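Local coordinates for protein paraflagellar rod component (Trypanosoma brucei, PDB 2Q0X) that is of unknown biochemical function but adopts the alpha/beta-hydrolase fold and is named a paraflagellar rod component, at residues V13-F18 and P29-M33; L51-F57 and F70-E74; P226-M230 and A286-F290; S116-L121 and I185-R191; R39-G45 and E109-T115. One frame throughout, in Å; residues are numbered along the deposited sequence.

Interaction 1: V13-F18 and P29-M33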
# COMPACT_ATOMS: atom_id res chain seq x y z
N VAL A 13 -4.70 -14.93 -8.19
CA VAL A 13 -3.52 -15.50 -8.85
C VAL A 13 -2.49 -15.94 -7.83
O VAL A 13 -2.30 -15.29 -6.79
CB VAL A 13 -2.84 -14.52 -9.86
CG1 VAL A 13 -3.75 -14.27 -11.05
CG2 VAL A 13 -2.43 -13.20 -9.18
N GLN A 14 -1.83 -17.04 -8.15
CA GLN A 14 -0.78 -17.60 -7.31
C GLN A 14 0.55 -16.89 -7.59
O GLN A 14 0.87 -16.51 -8.73
CB GLN A 14 -0.65 -19.11 -7.58
CG GLN A 14 0.14 -19.88 -6.55
CD GLN A 14 0.20 -21.35 -6.85
OE1 GLN A 14 0.60 -21.75 -7.95
NE2 GLN A 14 -0.20 -22.18 -5.89
N GLY A 15 1.34 -16.76 -6.53
CA GLY A 15 2.66 -16.13 -6.64
C GLY A 15 3.30 -16.19 -5.28
O GLY A 15 2.75 -16.79 -4.37
N HIS A 16 4.47 -15.57 -5.17
CA HIS A 16 5.24 -15.55 -3.93
C HIS A 16 5.37 -14.13 -3.44
O HIS A 16 5.64 -13.23 -4.20
CB HIS A 16 6.62 -16.17 -4.14
CG HIS A 16 6.62 -17.67 -4.12
ND1 HIS A 16 6.16 -18.42 -5.18
CD2 HIS A 16 7.04 -18.55 -3.19
CE1 HIS A 16 6.29 -19.70 -4.90
NE2 HIS A 16 6.81 -19.81 -3.69
N LEU A 17 5.14 -13.93 -2.15
CA LEU A 17 5.19 -12.60 -1.56
C LEU A 17 6.37 -12.53 -0.61
O LEU A 17 6.59 -13.44 0.18
CB LEU A 17 3.91 -12.29 -0.80
CG LEU A 17 3.72 -10.84 -0.34
CD1 LEU A 17 3.42 -9.93 -1.52
CD2 LEU A 17 2.63 -10.78 0.71
N PHE A 18 7.13 -11.45 -0.69
CA PHE A 18 8.07 -11.12 0.35
C PHE A 18 8.15 -9.62 0.55
O PHE A 18 7.51 -8.86 -0.19
CB PHE A 18 9.45 -11.72 0.06
CG PHE A 18 10.20 -11.04 -1.04
CD1 PHE A 18 9.93 -11.33 -2.36
CD2 PHE A 18 11.19 -10.12 -0.75
CE1 PHE A 18 10.62 -10.71 -3.38
CE2 PHE A 18 11.88 -9.49 -1.76
CZ PHE A 18 11.59 -9.80 -3.09
N PRO A 29 6.48 -4.60 0.17
CA PRO A 29 6.02 -5.83 -0.43
C PRO A 29 6.29 -5.97 -1.91
O PRO A 29 6.14 -5.02 -2.69
CB PRO A 29 4.50 -5.80 -0.21
CG PRO A 29 4.26 -4.77 0.76
CD PRO A 29 5.34 -3.75 0.57
N VAL A 30 6.65 -7.18 -2.27
CA VAL A 30 6.98 -7.56 -3.62
C VAL A 30 6.25 -8.86 -3.90
O VAL A 30 6.39 -9.83 -3.15
CB VAL A 30 8.52 -7.78 -3.82
CG1 VAL A 30 8.81 -8.10 -5.26
CG2 VAL A 30 9.34 -6.55 -3.34
N PHE A 31 5.47 -8.88 -4.96
CA PHE A 31 4.75 -10.08 -5.39
C PHE A 31 5.34 -10.57 -6.71
O PHE A 31 5.27 -9.87 -7.71
CB PHE A 31 3.26 -9.76 -5.58
CG PHE A 31 2.43 -10.97 -5.88
CD1 PHE A 31 1.83 -11.11 -7.11
CD2 PHE A 31 2.23 -11.95 -4.91
CE1 PHE A 31 1.05 -12.24 -7.38
CE2 PHE A 31 1.47 -13.06 -5.17
CZ PHE A 31 0.88 -13.20 -6.41
N MET A 32 5.89 -11.78 -6.70
CA MET A 32 6.49 -12.41 -7.88
C MET A 32 5.61 -13.54 -8.44
O MET A 32 5.10 -14.36 -7.68
CB MET A 32 7.84 -13.00 -7.52
CG MET A 32 8.70 -12.12 -6.61
SD MET A 32 10.31 -12.86 -6.28
CE MET A 32 9.89 -14.27 -5.30
N MET A 33 5.48 -13.60 -9.76
CA MET A 33 4.74 -14.68 -10.44
C MET A 33 5.64 -15.33 -11.47
O MET A 33 6.35 -14.64 -12.21
CB MET A 33 3.49 -14.14 -11.14
CG MET A 33 2.53 -13.50 -10.20
SD MET A 33 1.27 -12.58 -11.05
CE MET A 33 0.30 -13.91 -11.70
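The Phe-31 ring lies against bare backbone: its CZ reaches Gly-15 CA at 3.4 Å, where Gly-15 has no side chain to stand in the way of CZ. With CG anti to the backbone N of Phe-31 (chi1 -174°), the ring leans across to the neighbouring strand, and its edge meets Leu-17 CD1. Farther along, Met-33 CE packs on Val-13 CB (3.7 Å). The face bearing Phe-18, Val-30 and Met-32 has its own aromatic ring. Val-30 CB sits over one face of the Phe-18 ring in a CH-pi contact, 4.0 Å from the centroid, while Met-32 SD comes to the ring edge, 3.6 Å from Phe-18 CE1, as a Met-aromatic pair. Between the two faces, His-16 and Met-32 exchange both backbone bonds, as do Phe-18 and Val-30. Residues 13-17 also pair antiparallel with a strand of the second subunit, carrying the sheet across the interface. Strands 13-21 and 26-33 form an antiparallel beta hairpin, the outermost of this chain's alpha/beta-hydrolase sheet.

Interaction 2: L51-F57 and F70-E74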
# COMPACT_ATOMS: atom_id res chain seq x y z
N LEU A 51 -0.91 -3.22 -5.97
CA LEU A 51 -0.59 -4.49 -6.59
C LEU A 51 -1.78 -4.91 -7.43
O LEU A 51 -2.93 -4.71 -7.02
CB LEU A 51 -0.33 -5.57 -5.53
CG LEU A 51 0.92 -5.49 -4.66
CD1 LEU A 51 0.97 -6.69 -3.69
CD2 LEU A 51 2.21 -5.34 -5.51
N LEU A 52 -1.50 -5.48 -8.60
CA LEU A 52 -2.54 -5.87 -9.58
C LEU A 52 -3.48 -4.72 -9.93
O LEU A 52 -4.69 -4.91 -10.09
CB LEU A 52 -3.35 -7.10 -9.09
CG LEU A 52 -2.68 -8.48 -9.06
CD1 LEU A 52 -3.65 -9.50 -8.40
CD2 LEU A 52 -2.24 -8.94 -10.44
N SER A 53 -2.91 -3.53 -10.08
CA SER A 53 -3.68 -2.32 -10.42
C SER A 53 -4.52 -2.51 -11.67
O SER A 53 -5.64 -2.01 -11.77
CB SER A 53 -2.74 -1.13 -10.65
OG SER A 53 -3.48 0.09 -10.73
N PHE A 54 -3.95 -3.22 -12.65
CA PHE A 54 -4.66 -3.57 -13.86
C PHE A 54 -5.03 -5.03 -13.82
O PHE A 54 -4.17 -5.88 -13.63
CB PHE A 54 -3.81 -3.27 -15.09
CG PHE A 54 -3.56 -1.82 -15.28
CD1 PHE A 54 -4.34 -1.07 -16.14
CD2 PHE A 54 -2.57 -1.18 -14.54
CE1 PHE A 54 -4.13 0.29 -16.29
CE2 PHE A 54 -2.34 0.18 -14.68
CZ PHE A 54 -3.13 0.91 -15.56
N ASP A 55 -6.32 -5.30 -14.00
CA ASP A 55 -6.84 -6.65 -14.06
C ASP A 55 -6.07 -7.44 -15.12
O ASP A 55 -5.71 -8.59 -14.86
CB ASP A 55 -8.37 -6.65 -14.35
CG ASP A 55 -9.22 -6.23 -13.14
OD1 ASP A 55 -8.65 -5.98 -12.06
OD2 ASP A 55 -10.46 -6.15 -13.27
N TYR A 56 -5.77 -6.82 -16.26
CA TYR A 56 -5.04 -7.53 -17.34
C TYR A 56 -3.64 -8.05 -16.99
O TYR A 56 -3.14 -8.92 -17.68
CB TYR A 56 -5.02 -6.73 -18.66
CG TYR A 56 -3.93 -5.70 -18.79
CD1 TYR A 56 -2.61 -6.07 -19.07
CD2 TYR A 56 -4.21 -4.35 -18.66
CE1 TYR A 56 -1.62 -5.16 -19.20
CE2 TYR A 56 -3.21 -3.42 -18.78
CZ TYR A 56 -1.92 -3.82 -19.06
OH TYR A 56 -0.90 -2.89 -19.18
N PHE A 57 -3.02 -7.54 -15.93
CA PHE A 57 -1.78 -8.10 -15.40
C PHE A 57 -1.81 -9.61 -15.13
O PHE A 57 -0.78 -10.28 -15.22
CB PHE A 57 -1.42 -7.41 -14.08
CG PHE A 57 -0.85 -6.03 -14.22
CD1 PHE A 57 -0.78 -5.38 -15.45
CD2 PHE A 57 -0.40 -5.37 -13.09
CE1 PHE A 57 -0.24 -4.10 -15.54
CE2 PHE A 57 0.14 -4.09 -13.18
CZ PHE A 57 0.23 -3.46 -14.40
N PHE A 70 6.82 -12.15 -13.82
CA PHE A 70 6.13 -10.88 -13.65
C PHE A 70 6.21 -10.51 -12.17
O PHE A 70 5.75 -11.26 -11.32
CB PHE A 70 4.66 -10.97 -14.12
CG PHE A 70 3.99 -9.61 -14.26
CD1 PHE A 70 2.97 -9.23 -13.39
CD2 PHE A 70 4.40 -8.71 -15.23
CE1 PHE A 70 2.36 -7.99 -13.49
CE2 PHE A 70 3.80 -7.46 -15.32
CZ PHE A 70 2.78 -7.10 -14.43
N VAL A 71 6.86 -9.38 -11.88
CA VAL A 71 7.08 -8.93 -10.52
C VAL A 71 6.47 -7.55 -10.35
O VAL A 71 6.60 -6.71 -11.24
CB VAL A 71 8.58 -8.84 -10.17
CG1 VAL A 71 8.78 -8.33 -8.73
CG2 VAL A 71 9.28 -10.21 -10.37
N GLN A 72 5.83 -7.34 -9.19
CA GLN A 72 5.13 -6.11 -8.83
C GLN A 72 5.58 -5.63 -7.47
O GLN A 72 5.68 -6.41 -6.54
CB GLN A 72 3.64 -6.37 -8.76
CG GLN A 72 3.04 -6.71 -10.08
CD GLN A 72 1.58 -7.11 -9.95
OE1 GLN A 72 0.70 -6.26 -9.83
NE2 GLN A 72 1.33 -8.42 -9.95
N VAL A 73 5.84 -4.33 -7.36
CA VAL A 73 6.24 -3.71 -6.10
C VAL A 73 5.33 -2.52 -5.93
O VAL A 73 4.98 -1.84 -6.91
CB VAL A 73 7.75 -3.28 -6.09
CG1 VAL A 73 8.07 -2.22 -7.14
CG2 VAL A 73 8.21 -2.79 -4.69
N GLU A 74 4.94 -2.24 -4.69
CA GLU A 74 4.24 -0.99 -4.41
C GLU A 74 5.25 0.09 -4.05
O GLU A 74 6.04 -0.08 -3.13
CB GLU A 74 3.19 -1.18 -3.32
CG GLU A 74 1.94 -1.86 -3.87
CD GLU A 74 0.94 -2.26 -2.78
OE1 GLU A 74 -0.24 -2.56 -3.17
OE2 GLU A 74 1.33 -2.28 -1.57
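Leu-52 N gives its hydrogen to Gln-72 OE1 at 2.6 Å, arriving tilted 22° from the plane of the amide carbonyl. Gln-72 runs out extended beyond CG (chi2 174°), which carries its amide to this N-H. One residue earlier, Leu-51 N makes a nearly straight bond to Glu-74 OE1 (3.0 Å, 169° at the hydrogen), using the anti lone pair of that carboxylate oxygen. Two consecutive loop amides are thus held by side chains from Gln-72 near the end of the strand and Glu-74 just after it. The Gln-72 amide is hemmed in by carbon as well: Leu-52 CD2 lies 3.6 Å from Gln-72 NE2, and the edge of the Phe-57 ring faces OE1, with ring and amide planes almost perpendicular. Over one face of Phe-57 comes the edge of Phe-70 in a T-shaped pair, centroids 5.2 Å apart; Phe-54 CB covers the opposite face. In the alpha/beta-hydrolase fold this is the connection from the central strand 40-44 through a loop and helix 57-64 to its parallel neighbour, strand 69-73. A type I turn, closed by Phe-57 N to Phe-54 O, leads the loop into that helix. Farther out, Trp-43 meets Phe-57 edge-to-face, and the backbone of Gln-72 is bonded to Phe-31 in the next strand. Asp-55 forms salt bridges to Arg-9 and to Lys-27 of the second subunit, whose Leu-17 packs on Leu-51 and Leu-52.

Interaction 3: P226-M230 and A286-F290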
# COMPACT_ATOMS: atom_id res chain seq x y z
N PRO A 226 16.17 -0.83 -25.65
CA PRO A 226 14.91 -0.68 -26.34
C PRO A 226 13.73 -0.22 -25.45
O PRO A 226 13.59 -0.63 -24.29
CB PRO A 226 14.68 -2.08 -26.93
CG PRO A 226 16.06 -2.67 -27.06
CD PRO A 226 16.75 -2.18 -25.83
N LEU A 227 12.91 0.65 -26.03
CA LEU A 227 11.88 1.36 -25.33
C LEU A 227 10.54 1.16 -26.05
O LEU A 227 10.48 1.29 -27.27
CB LEU A 227 12.26 2.84 -25.28
CG LEU A 227 11.21 3.80 -24.74
CD1 LEU A 227 10.93 3.46 -23.32
CD2 LEU A 227 11.74 5.24 -24.90
N LEU A 228 9.51 0.76 -25.30
CA LEU A 228 8.13 0.82 -25.77
C LEU A 228 7.45 1.93 -24.99
O LEU A 228 7.40 1.89 -23.78
CB LEU A 228 7.42 -0.52 -25.55
CG LEU A 228 5.90 -0.63 -25.85
CD1 LEU A 228 5.60 -0.36 -27.34
CD2 LEU A 228 5.31 -2.01 -25.41
N LEU A 229 6.98 2.93 -25.71
CA LEU A 229 6.10 3.96 -25.17
C LEU A 229 4.65 3.61 -25.51
O LEU A 229 4.30 3.41 -26.68
CB LEU A 229 6.44 5.34 -25.76
CG LEU A 229 7.76 5.97 -25.28
CD1 LEU A 229 7.84 7.36 -25.85
CD2 LEU A 229 7.85 5.99 -23.75
N MET A 230 3.83 3.52 -24.47
CA MET A 230 2.42 3.20 -24.61
C MET A 230 1.62 4.43 -24.24
O MET A 230 1.57 4.82 -23.09
CB MET A 230 2.04 2.03 -23.70
CG MET A 230 2.87 0.78 -23.94
SD MET A 230 2.50 -0.49 -22.73
CE MET A 230 0.90 -1.05 -23.33
N ALA A 286 0.79 -5.78 -27.37
CA ALA A 286 1.89 -4.84 -27.63
C ALA A 286 3.13 -5.15 -26.76
O ALA A 286 4.27 -5.09 -27.22
CB ALA A 286 1.43 -3.39 -27.40
N ILE A 287 2.89 -5.51 -25.50
CA ILE A 287 3.99 -5.84 -24.59
C ILE A 287 4.68 -7.13 -25.04
O ILE A 287 5.89 -7.18 -25.10
CB ILE A 287 3.51 -5.94 -23.12
CG1 ILE A 287 3.17 -4.55 -22.61
CG2 ILE A 287 4.58 -6.57 -22.22
CD1 ILE A 287 2.40 -4.55 -21.30
N LEU A 288 3.90 -8.16 -25.34
CA LEU A 288 4.43 -9.45 -25.78
C LEU A 288 5.22 -9.34 -27.09
O LEU A 288 6.29 -9.93 -27.21
CB LEU A 288 3.30 -10.47 -25.97
CG LEU A 288 2.78 -11.20 -24.72
CD1 LEU A 288 1.58 -12.05 -25.11
CD2 LEU A 288 3.88 -12.06 -24.11
N GLN A 289 4.66 -8.62 -28.06
CA GLN A 289 5.27 -8.44 -29.39
C GLN A 289 6.56 -7.62 -29.28
O GLN A 289 7.54 -7.91 -29.94
CB GLN A 289 4.27 -7.76 -30.34
CG GLN A 289 4.77 -7.57 -31.79
CD GLN A 289 4.63 -8.83 -32.65
OE1 GLN A 289 4.47 -9.95 -32.14
NE2 GLN A 289 4.71 -8.66 -33.97
N PHE A 290 6.55 -6.60 -28.44
CA PHE A 290 7.75 -5.82 -28.16
C PHE A 290 8.86 -6.69 -27.57
O PHE A 290 9.99 -6.68 -28.03
CB PHE A 290 7.41 -4.68 -27.19
CG PHE A 290 8.61 -3.99 -26.62
CD1 PHE A 290 8.94 -4.13 -25.29
CD2 PHE A 290 9.41 -3.20 -27.42
CE1 PHE A 290 10.07 -3.48 -24.76
CE2 PHE A 290 10.54 -2.57 -26.89
CZ PHE A 290 10.85 -2.71 -25.56
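Leu-228 places its CB squarely over the Phe-290 ring, 3.7 Å from the centroid and only 6° off the ring normal, a CH-pi contact centred on the face. Strand 227-230 belongs to the central sheet of the alpha/beta-hydrolase fold, and the C-terminal helix 280-299 lies against it, running nearly antiparallel at 166° between the two short axes. The two side chains slide past each other: with CG of Phe-290 anti to its own nitrogen (chi1 169°), the ring extends past the leucine while the leucine extends the other way, so that Leu-228 CD2 comes to Phe-290 CB at 3.8 Å and to the carbonyl oxygen of Ala-286. At the far end of the ring, CZ approaches the start of the strand, with Pro-226 O near the ring plane at its edge and Pro-226 CB close by. No hydrogen bond joins the segments; the contact between them is packing, chiefly apolar. Strand 135-143 adds to this layer, with Ile-139 touching both Phe-290 and Met-230, and Leu-60 of helix 57-64 packs against Ile-287. Toward the other end of the contact, Met-230 bends at its last torsion and crosses Ile-287 at about a right angle, its SD resting 4.1 Å from Ile-287 CG1.

Interaction 4: S116-L121 and I185-R191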
# COMPACT_ATOMS: atom_id res chain seq x y z
N SER A 116 1.72 5.36 -15.11
CA SER A 116 1.38 6.58 -14.36
C SER A 116 2.64 7.35 -13.87
O SER A 116 3.61 7.48 -14.62
CB SER A 116 0.43 6.22 -13.21
OG SER A 116 -0.08 7.39 -12.61
N THR A 117 2.64 7.83 -12.62
CA THR A 117 3.83 8.52 -12.08
C THR A 117 5.02 7.59 -11.72
O THR A 117 6.07 8.08 -11.26
CB THR A 117 3.45 9.40 -10.88
OG1 THR A 117 3.00 8.60 -9.79
CG2 THR A 117 2.37 10.47 -11.28
N GLY A 118 4.86 6.27 -11.91
CA GLY A 118 5.95 5.32 -11.79
C GLY A 118 7.05 5.58 -12.80
O GLY A 118 8.22 5.28 -12.55
N THR A 119 6.67 6.14 -13.94
CA THR A 119 7.61 6.51 -14.95
C THR A 119 8.66 7.52 -14.48
O THR A 119 9.79 7.51 -15.00
CB THR A 119 6.94 7.03 -16.25
OG1 THR A 119 6.32 8.28 -16.00
CG2 THR A 119 5.92 6.08 -16.79
N GLN A 120 8.29 8.39 -13.54
CA GLN A 120 9.25 9.30 -12.91
C GLN A 120 10.43 8.56 -12.31
O GLN A 120 11.58 9.05 -12.33
CB GLN A 120 8.57 10.06 -11.78
CG GLN A 120 9.42 11.21 -11.21
CD GLN A 120 8.71 12.02 -10.18
OE1 GLN A 120 7.83 11.53 -9.48
NE2 GLN A 120 9.11 13.30 -10.05
N LEU A 121 10.14 7.41 -11.70
CA LEU A 121 11.16 6.61 -11.06
C LEU A 121 12.06 5.94 -12.09
O LEU A 121 13.24 5.77 -11.85
CB LEU A 121 10.52 5.56 -10.15
CG LEU A 121 9.52 6.07 -9.10
CD1 LEU A 121 9.24 4.98 -8.08
CD2 LEU A 121 10.01 7.35 -8.42
N ILE A 185 -3.34 13.93 -11.94
CA ILE A 185 -3.15 12.60 -11.38
C ILE A 185 -2.80 12.77 -9.90
O ILE A 185 -2.09 13.73 -9.55
CB ILE A 185 -2.02 11.87 -12.16
CG1 ILE A 185 -2.48 11.57 -13.60
CG2 ILE A 185 -1.59 10.59 -11.43
CD1 ILE A 185 -1.36 11.15 -14.51
N PRO A 186 -3.31 11.89 -9.01
CA PRO A 186 -2.94 12.01 -7.59
C PRO A 186 -1.44 11.87 -7.31
O PRO A 186 -0.80 10.92 -7.77
CB PRO A 186 -3.74 10.89 -6.92
CG PRO A 186 -4.84 10.58 -7.85
CD PRO A 186 -4.29 10.81 -9.23
N ILE A 187 -0.90 12.83 -6.57
CA ILE A 187 0.54 12.94 -6.37
C ILE A 187 0.83 13.79 -5.13
O ILE A 187 0.12 14.77 -4.86
CB ILE A 187 1.23 13.55 -7.63
CG1 ILE A 187 2.76 13.51 -7.50
CG2 ILE A 187 0.74 14.99 -7.89
CD1 ILE A 187 3.49 13.61 -8.83
N THR A 188 1.87 13.42 -4.38
CA THR A 188 2.25 14.18 -3.20
C THR A 188 3.15 15.34 -3.62
O THR A 188 3.89 15.22 -4.60
CB THR A 188 2.93 13.32 -2.11
OG1 THR A 188 4.12 12.71 -2.62
CG2 THR A 188 2.00 12.25 -1.59
N PRO A 189 3.07 16.48 -2.91
CA PRO A 189 4.03 17.56 -3.18
C PRO A 189 5.50 17.08 -3.13
O PRO A 189 6.30 17.50 -3.97
CB PRO A 189 3.74 18.58 -2.08
CG PRO A 189 2.30 18.35 -1.70
CD PRO A 189 2.07 16.86 -1.90
N ALA A 190 5.82 16.20 -2.19
CA ALA A 190 7.17 15.67 -2.05
C ALA A 190 7.64 14.95 -3.31
O ALA A 190 8.81 14.99 -3.63
CB ALA A 190 7.28 14.76 -0.85
N ARG A 191 6.74 14.27 -4.01
CA ARG A 191 7.11 13.62 -5.27
C ARG A 191 7.37 14.64 -6.40
O ARG A 191 8.25 14.45 -7.21
CB ARG A 191 6.07 12.57 -5.68
CG ARG A 191 6.25 11.24 -4.94
CD ARG A 191 7.48 10.46 -5.44
NE ARG A 191 7.40 10.13 -6.88
CZ ARG A 191 6.75 9.09 -7.39
NH1 ARG A 191 6.11 8.22 -6.62
NH2 ARG A 191 6.72 8.91 -8.71
O HOH W 1 1.59 9.79 -7.81
O HOH W 2 4.66 6.76 -8.42
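Arg-191 takes hold of Gln-120 side-on, giving both NE (3.0 Å) and NH2 (2.9 Å) to the single acceptor Gln-120 OE1. The oxygen lies close to the guanidinium plane, but the two donors meet it differently: NH2 comes in the amide plane on a lone pair, whereas NE stands above that plane. Gln-120 answers with NE2 to Arg-191 O (3.2 Å), so the glutamine amide ties the head of Arg-191 to its own backbone carbonyl. NH2 also makes a weak bond, strongly bent at 116°, to Thr-117 O. Successive bends at chi2 and chi3 (-73° and -60°) curl the arginine back so that its head can do this while its carbonyl receives the glutamine. On the far nitrogen, NH1 is bonded to Ser-77, to a water held by Thr-117 OG1, and to Asp-90 in a salt bridge, which fixes the rotation of the group and probably balances its charge. A second water links Thr-117 OG1 to Pro-186 O. Leu-121 CD2 lies over one guanidinium face, 3.8 Å from CZ of Arg-191, and Thr-117 CG2 touches both Ile-185 CG2 and Ile-187 CD1. The contact joins the turn after strand 110-115, which corresponds in position to the nucleophile elbow of alpha/beta-hydrolases, and the first residues of helix 119-128 to helix 189-193, whose N-cap is Thr-188, with helix 87-104 alongside through His-87 and Asp-90.

Interaction 5: R39-G45 and E109-T115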
# COMPACT_ATOMS: atom_id res chain seq x y z
N ARG A 39 14.38 -14.33 -16.08
CA ARG A 39 14.35 -12.89 -16.28
C ARG A 39 12.95 -12.42 -15.96
O ARG A 39 12.02 -13.21 -15.99
CB ARG A 39 14.73 -12.51 -17.71
CG ARG A 39 13.89 -13.22 -18.77
CD ARG A 39 14.37 -12.91 -20.15
NE ARG A 39 13.48 -13.46 -21.17
CZ ARG A 39 13.62 -13.25 -22.48
NH1 ARG A 39 14.62 -12.50 -22.94
NH2 ARG A 39 12.76 -13.80 -23.33
N CYS A 40 12.77 -11.13 -15.68
CA CYS A 40 11.47 -10.64 -15.25
C CYS A 40 11.09 -9.29 -15.82
O CYS A 40 11.93 -8.43 -16.06
CB CYS A 40 11.39 -10.59 -13.71
SG CYS A 40 12.52 -9.44 -12.87
N VAL A 41 9.78 -9.11 -16.01
CA VAL A 41 9.19 -7.79 -16.10
C VAL A 41 8.88 -7.30 -14.67
O VAL A 41 8.24 -8.00 -13.90
CB VAL A 41 7.92 -7.80 -16.95
CG1 VAL A 41 7.25 -6.43 -16.91
CG2 VAL A 41 8.28 -8.22 -18.38
N LEU A 42 9.39 -6.11 -14.33
CA LEU A 42 9.17 -5.49 -13.05
C LEU A 42 8.31 -4.25 -13.24
O LEU A 42 8.71 -3.30 -13.94
CB LEU A 42 10.50 -5.11 -12.41
CG LEU A 42 10.46 -4.32 -11.09
CD1 LEU A 42 9.62 -5.03 -10.05
CD2 LEU A 42 11.91 -4.03 -10.59
N TRP A 43 7.18 -4.24 -12.55
CA TRP A 43 6.21 -3.16 -12.63
C TRP A 43 6.25 -2.25 -11.38
O TRP A 43 6.23 -2.72 -10.26
CB TRP A 43 4.80 -3.71 -12.81
CG TRP A 43 3.77 -2.62 -12.75
CD1 TRP A 43 3.43 -1.76 -13.75
CD2 TRP A 43 2.97 -2.25 -11.62
NE1 TRP A 43 2.47 -0.89 -13.32
CE2 TRP A 43 2.18 -1.17 -12.01
CE3 TRP A 43 2.86 -2.73 -10.32
CZ2 TRP A 43 1.27 -0.56 -11.15
CZ3 TRP A 43 1.97 -2.12 -9.47
CH2 TRP A 43 1.19 -1.05 -9.89
N VAL A 44 6.28 -0.95 -11.62
CA VAL A 44 6.09 0.06 -10.60
C VAL A 44 5.09 1.08 -11.16
O VAL A 44 5.07 1.39 -12.34
CB VAL A 44 7.49 0.70 -10.14
CG1 VAL A 44 8.10 1.53 -11.19
CG2 VAL A 44 7.32 1.49 -8.87
N GLY A 45 4.23 1.58 -10.30
CA GLY A 45 3.14 2.44 -10.72
C GLY A 45 3.07 3.74 -9.98
O GLY A 45 4.01 4.16 -9.28
N GLU A 109 17.95 -10.72 -16.54
CA GLU A 109 17.66 -9.39 -17.06
C GLU A 109 16.32 -8.93 -16.56
O GLU A 109 15.52 -9.71 -16.06
CB GLU A 109 17.75 -9.33 -18.59
CG GLU A 109 17.11 -10.47 -19.31
CD GLU A 109 17.12 -10.31 -20.83
OE1 GLU A 109 17.11 -11.33 -21.52
OE2 GLU A 109 17.12 -9.18 -21.33
N VAL A 110 16.11 -7.62 -16.65
CA VAL A 110 14.92 -6.99 -16.12
C VAL A 110 14.40 -6.06 -17.20
O VAL A 110 15.13 -5.18 -17.69
CB VAL A 110 15.22 -6.20 -14.84
CG1 VAL A 110 13.98 -5.36 -14.40
CG2 VAL A 110 15.67 -7.14 -13.70
N ALA A 111 13.13 -6.28 -17.57
CA ALA A 111 12.35 -5.33 -18.33
C ALA A 111 11.59 -4.44 -17.34
O ALA A 111 10.71 -4.91 -16.61
CB ALA A 111 11.39 -6.08 -19.28
N LEU A 112 11.94 -3.16 -17.29
CA LEU A 112 11.26 -2.22 -16.38
C LEU A 112 9.98 -1.70 -17.02
O LEU A 112 10.01 -1.17 -18.13
CB LEU A 112 12.15 -1.03 -16.01
CG LEU A 112 12.89 -1.01 -14.67
CD1 LEU A 112 13.61 0.34 -14.46
CD2 LEU A 112 11.96 -1.29 -13.52
N PHE A 113 8.87 -1.82 -16.29
CA PHE A 113 7.55 -1.47 -16.75
C PHE A 113 6.95 -0.48 -15.74
O PHE A 113 6.76 -0.80 -14.58
CB PHE A 113 6.74 -2.77 -16.88
CG PHE A 113 5.30 -2.61 -17.30
CD1 PHE A 113 4.39 -3.59 -16.97
CD2 PHE A 113 4.86 -1.51 -18.04
CE1 PHE A 113 3.04 -3.48 -17.32
CE2 PHE A 113 3.52 -1.40 -18.43
CZ PHE A 113 2.62 -2.38 -18.06
N ALA A 114 6.68 0.75 -16.18
CA ALA A 114 6.06 1.74 -15.30
C ALA A 114 4.81 2.25 -15.92
O ALA A 114 4.74 2.46 -17.12
CB ALA A 114 7.00 2.89 -14.99
N THR A 115 3.80 2.44 -15.07
CA THR A 115 2.58 3.13 -15.43
C THR A 115 2.47 4.39 -14.59
O THR A 115 3.02 4.47 -13.49
CB THR A 115 1.34 2.24 -15.17
OG1 THR A 115 1.37 1.75 -13.82
CG2 THR A 115 1.27 1.10 -16.18
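Thr-115 OG1 has two partners: it accepts from Trp-43 NE1 at 2.9 Å, close to the indole plane, and is hydrogen-bonded to Glu-49. Strands 40-44 and 110-115 are parallel neighbours in the middle of the alpha/beta-hydrolase sheet, crossing at -25°, and a regular parallel ladder runs from Cys-40 N to Glu-109 O up to Thr-115 N to Val-44 O. On the Trp-43 face the indole extends anti to its main-chain nitrogen (chi1 174°), which carries NE1 to the threonine and presents the edge of the five-membered ring to the face of Phe-113; these T-shaped rings have centroids 5.2 Å apart. Val-41 CG1 packs on Phe-113 CB, 3.7 Å away. The reverse face carries Cys-40 and aliphatic side chains: Leu-42 and Leu-112 lie side by side, their CD2 atoms 4.0 Å apart, with helix 119-128 covering Leu-112 and Ala-114. At the strand starts Arg-39 and Glu-109 run alongside each other and form a salt bridge within a wider polar cluster: Arg-39 also pairs with Asp-67 and Asp-295, Glu-109 with Thr-136 and Arg-298. Arg-39 NH1 reaches Glu-109 OE1 at 3.1 Å, in the guanidinium plane but 53° above that of the carboxylate.

In the fold
From the N terminus, interaction 1 closes first, as a hairpin whose strands continue beyond the two segments to a short turn. Strand 40-44 then opens interaction 5, which closes only when strand 110-115 arrives; within that long excursion interaction 2 opens and closes. Sheet order makes these three contacts continuous: strand 69-73 is hydrogen-bonded to 26-33 on one flank and to 40-44 on the other. Leaving 110-115, the chain enters interaction 4 directly, and its loop closes at 185-191. Interaction 3 comes last, bringing the C-terminal helix back to strand 227-232; Ile-287 there touches Tyr-56 of interaction 2 and Phe-113 of interaction 5. Interactions 3 and 4 lie on opposite sides of the chain's centre.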